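Local structure of transcription factor tau 138 kDa subunit (Saccharomyces cerevisiae, 5AIM) at residues A29-R32 with E33-E37; I79-L82 with P83-E87. The protein is a TFIIIC subunit, part of the tauB domain that binds boxB promoter DNA of tRNA genes, helping recruit RNA polymerase III, represented here by its central extended winged-helix domain. One frame throughout, in Å; residues are numbered along the deposited sequence.

Contact 1: A29-R32 with E33-E37; sequences AYLR and EQFYE
Leu31 meets two aromatic side chains of the helix that follows it, slanting across both. Its CD1 lies 3.9 Å from Phe35 CD2, and the tyrosine reaches it through the outer end of the ring, with Tyr36 OH 3.5 Å from Leu31 CG. A branched leucine suits this place, since its forked end can touch both rings. Phe35, with CG anti to its backbone N (chi1 178°), carries its ring into the buried side, against Ala29, Ile80 and helix 5-24; the small side chain of Ala29 points toward the helix and lets its CB meet Phe35 CD1 at 3.9 Å. Tyr36 takes the other common setting, CG beside the backbone N (chi1 -70°), which brings Tyr36 CD2 to 3.3 Å from Arg32 O and lets the ring touch helix 52-63.

These residues form the turn by which strand 28-30 of the winged-helix fold passes into helix 33-43. Arg32 is the N-cap, and its carbonyl O receives Tyr36 N at 3.3 Å along a nearly straight bond (168°), with a weak second bond from Phe35 N at 3.0 Å.

On the outer side, the long Arg32 chain runs back past Tyr30, whose CD2 lies 3.8 Å above the centre of the guanidinium plane. Gln34 lies alongside, pointing the same way, its amide plane nearly parallel to the guanidinium; Gln34 OE1 stays 3.5 Å from Arg32 NH2, and the polar partner of that nitrogen is Glu97, in a salt bridge that ties this turn to the chain beyond helix 87-96.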
# COMPACT_ATOMS: atom_id res chain seq x y z
N ALA A 29 3.88 -4.90 -3.37
CA ALA A 29 4.79 -3.76 -3.24
C ALA A 29 5.46 -3.73 -1.89
O ALA A 29 4.85 -4.05 -0.88
CB ALA A 29 4.05 -2.46 -3.48
N TYR A 30 6.73 -3.35 -1.88
CA TYR A 30 7.38 -2.97 -0.64
C TYR A 30 6.85 -1.61 -0.19
O TYR A 30 6.64 -0.70 -1.00
CB TYR A 30 8.90 -2.90 -0.82
CG TYR A 30 9.60 -4.24 -0.82
CD1 TYR A 30 9.36 -5.18 0.17
CD2 TYR A 30 10.54 -4.55 -1.80
CE1 TYR A 30 10.01 -6.40 0.18
CE2 TYR A 30 11.20 -5.77 -1.79
CZ TYR A 30 10.93 -6.69 -0.80
OH TYR A 30 11.58 -7.91 -0.78
N LEU A 31 6.61 -1.49 1.11
CA LEU A 31 6.18 -0.23 1.70
C LEU A 31 7.40 0.65 1.90
O LEU A 31 8.15 0.48 2.86
CB LEU A 31 5.44 -0.50 3.01
CG LEU A 31 4.32 0.45 3.42
CD1 LEU A 31 3.23 0.49 2.35
CD2 LEU A 31 3.75 -0.01 4.76
N ARG A 32 7.59 1.57 0.97
CA ARG A 32 8.76 2.43 0.92
C ARG A 32 8.43 3.61 0.02
O ARG A 32 7.34 3.68 -0.55
CB ARG A 32 9.97 1.66 0.39
CG ARG A 32 9.76 1.11 -1.02
CD ARG A 32 10.94 0.29 -1.53
NE ARG A 32 10.60 -0.36 -2.80
CZ ARG A 32 11.40 -1.18 -3.46
NH1 ARG A 32 12.60 -1.48 -2.99
NH2 ARG A 32 10.98 -1.72 -4.60
N GLU A 33 9.38 4.52 -0.13
CA GLU A 33 9.15 5.77 -0.85
C GLU A 33 8.52 5.59 -2.24
O GLU A 33 7.59 6.32 -2.58
CB GLU A 33 10.46 6.55 -0.98
CG GLU A 33 10.33 7.90 -1.66
CD GLU A 33 11.62 8.70 -1.60
OE1 GLU A 33 12.59 8.32 -2.29
OE2 GLU A 33 11.67 9.70 -0.86
N GLN A 34 9.02 4.64 -3.01
CA GLN A 34 8.51 4.40 -4.37
C GLN A 34 6.99 4.20 -4.37
O GLN A 34 6.25 4.76 -5.22
CB GLN A 34 9.22 3.19 -4.98
CG GLN A 34 8.78 2.84 -6.40
CD GLN A 34 9.54 1.66 -6.97
OE1 GLN A 34 10.58 1.27 -6.45
NE2 GLN A 34 9.02 1.10 -8.05
N PHE A 35 6.51 3.40 -3.42
CA PHE A 35 5.08 3.13 -3.34
C PHE A 35 4.30 4.40 -2.99
O PHE A 35 3.29 4.74 -3.65
CB PHE A 35 4.76 2.03 -2.33
CG PHE A 35 3.29 1.78 -2.20
CD1 PHE A 35 2.61 1.14 -3.22
CD2 PHE A 35 2.58 2.21 -1.10
CE1 PHE A 35 1.25 0.92 -3.14
CE2 PHE A 35 1.21 2.00 -1.02
CZ PHE A 35 0.56 1.34 -2.04
N TYR A 36 4.73 5.10 -1.95
CA TYR A 36 4.04 6.32 -1.56
C TYR A 36 4.04 7.36 -2.67
O TYR A 36 3.05 8.07 -2.88
CB TYR A 36 4.65 6.89 -0.27
CG TYR A 36 4.36 6.04 0.94
CD1 TYR A 36 3.10 6.02 1.51
CD2 TYR A 36 5.36 5.27 1.54
CE1 TYR A 36 2.82 5.26 2.62
CE2 TYR A 36 5.09 4.50 2.66
CZ TYR A 36 3.82 4.50 3.19
OH TYR A 36 3.54 3.75 4.30
N GLU A 37 5.15 7.44 -3.40
CA GLU A 37 5.24 8.36 -4.52
C GLU A 37 4.23 7.98 -5.59
O GLU A 37 3.56 8.85 -6.17
CB GLU A 37 6.66 8.37 -5.11
CG GLU A 37 6.89 9.46 -6.14
CD GLU A 37 6.74 10.85 -5.56
OE1 GLU A 37 7.16 11.07 -4.40
OE2 GLU A 37 6.19 11.73 -6.26

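Contact 2: I79-L82 with P83-E87; sequences IIFL and PTVGE
Leu82 and Val85 are the ends of a type I beta turn, by which the last strand of the winged-helix domain, 78-81, leaves the sheet on its way to helix 87-96. Val85 N donates to Leu82 O at 3.0 Å with a fairly straight N-H (161°), although the donor stands well above the carbonyl plane. Beside this bond the side chains meet lightly: Val85 CG1 is 4.1 Å from Phe81 CB, and Leu82 CB is 4.4 Å from Val85 CB across the turn.

Proline suits the second position of the turn, because its ring holds phi near the value needed there (-55°) and its nitrogen has no hydrogen to offer. Gly86, the N-cap of the next helix, has a positive phi at which the absence of a CB avoids crowding the carbonyl O of Val85. Farther out, Leu82 packs on Leu19 and Met22 of helix 5-24, whereas Phe81 and Val85 share Ile90 of helix 87-96. Glu87 opens that helix and, in the conformer given, forms a salt bridge with Arg70 of strand 68-71. Val85 CG1 lies between its own backbone N and carbonyl carbon (chi1 69°), 3.2 Å from Leu82 O.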
# COMPACT_ATOMS: atom_id res chain seq x y z
N ILE A 79 6.32 -5.99 3.08
CA ILE A 79 5.60 -6.21 1.83
C ILE A 79 4.11 -6.07 2.10
O ILE A 79 3.60 -6.64 3.07
CB ILE A 79 5.81 -7.63 1.27
CG1 ILE A 79 7.27 -8.06 1.33
CG2 ILE A 79 5.29 -7.71 -0.16
CD1 ILE A 79 7.48 -9.53 1.03
N ILE A 80 3.44 -5.32 1.23
CA ILE A 80 1.98 -5.34 1.17
C ILE A 80 1.55 -5.96 -0.15
O ILE A 80 2.28 -5.90 -1.16
CB ILE A 80 1.33 -3.94 1.35
CG1 ILE A 80 1.87 -2.93 0.34
CG2 ILE A 80 1.53 -3.47 2.79
CD1 ILE A 80 1.02 -1.67 0.25
N PHE A 81 0.39 -6.60 -0.13
CA PHE A 81 -0.09 -7.28 -1.32
C PHE A 81 -1.60 -7.41 -1.35
O PHE A 81 -2.25 -7.43 -0.31
CB PHE A 81 0.59 -8.65 -1.47
CG PHE A 81 0.50 -9.52 -0.25
CD1 PHE A 81 1.44 -9.41 0.76
CD2 PHE A 81 -0.49 -10.48 -0.13
CE1 PHE A 81 1.38 -10.22 1.87
CE2 PHE A 81 -0.56 -11.28 0.99
CZ PHE A 81 0.38 -11.16 1.99
N LEU A 82 -2.16 -7.47 -2.55
CA LEU A 82 -3.56 -7.83 -2.71
C LEU A 82 -3.71 -9.28 -2.26
O LEU A 82 -2.96 -10.14 -2.71
CB LEU A 82 -4.00 -7.66 -4.16
CG LEU A 82 -3.97 -6.22 -4.68
CD1 LEU A 82 -4.32 -6.16 -6.16
CD2 LEU A 82 -4.93 -5.33 -3.89
N PRO A 83 -4.65 -9.55 -1.34
CA PRO A 83 -4.70 -10.88 -0.71
C PRO A 83 -4.79 -12.06 -1.68
O PRO A 83 -4.38 -13.16 -1.30
CB PRO A 83 -5.97 -10.81 0.13
CG PRO A 83 -6.12 -9.38 0.46
CD PRO A 83 -5.64 -8.63 -0.75
N THR A 84 -5.30 -11.84 -2.89
CA THR A 84 -5.49 -12.94 -3.84
C THR A 84 -4.46 -12.98 -4.96
O THR A 84 -4.61 -13.73 -5.92
CB THR A 84 -6.89 -12.87 -4.48
OG1 THR A 84 -6.99 -11.68 -5.28
CG2 THR A 84 -7.97 -12.85 -3.41
N VAL A 85 -3.39 -12.19 -4.84
CA VAL A 85 -2.41 -12.06 -5.91
C VAL A 85 -1.65 -13.37 -6.17
O VAL A 85 -1.22 -13.64 -7.29
CB VAL A 85 -1.41 -10.92 -5.63
CG1 VAL A 85 -0.48 -11.27 -4.46
CG2 VAL A 85 -0.60 -10.59 -6.88
N GLY A 86 -1.49 -14.18 -5.13
CA GLY A 86 -0.80 -15.46 -5.25
C GLY A 86 0.64 -15.40 -4.79
O GLY A 86 1.35 -14.43 -5.06
N GLU A 87 1.09 -16.44 -4.10
CA GLU A 87 2.42 -16.44 -3.51
C GLU A 87 3.52 -16.47 -4.57
O GLU A 87 4.63 -15.98 -4.34
CB GLU A 87 2.59 -17.63 -2.56
CG GLU A 87 3.90 -17.61 -1.79
CD GLU A 87 4.02 -16.42 -0.86
OE1 GLU A 87 2.98 -15.96 -0.33
OE2 GLU A 87 5.15 -15.93 -0.66

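Both contacts are strand-to-helix connections of one antiparallel sheet, and their strands, 28-30 and 78-81, are neighbours in it. Contact 1 is the more deeply set: half its touching residues are buried, and aromatic and aliphatic groups dominate its inner side. Contact 2 lies nearer the surface, where a backbone turn does most of the work and the apolar touches are sparse. Contact 1 reaches its helix within a residue or two, whereas contact 2 inserts a type I turn and Gly86 first. Across the sheet they join through a probable hydrogen bond, Ala29 O to Ile80 N at 2.8 Å, and through Leu31 CD1 against Ile80 CD1 at 3.7 Å.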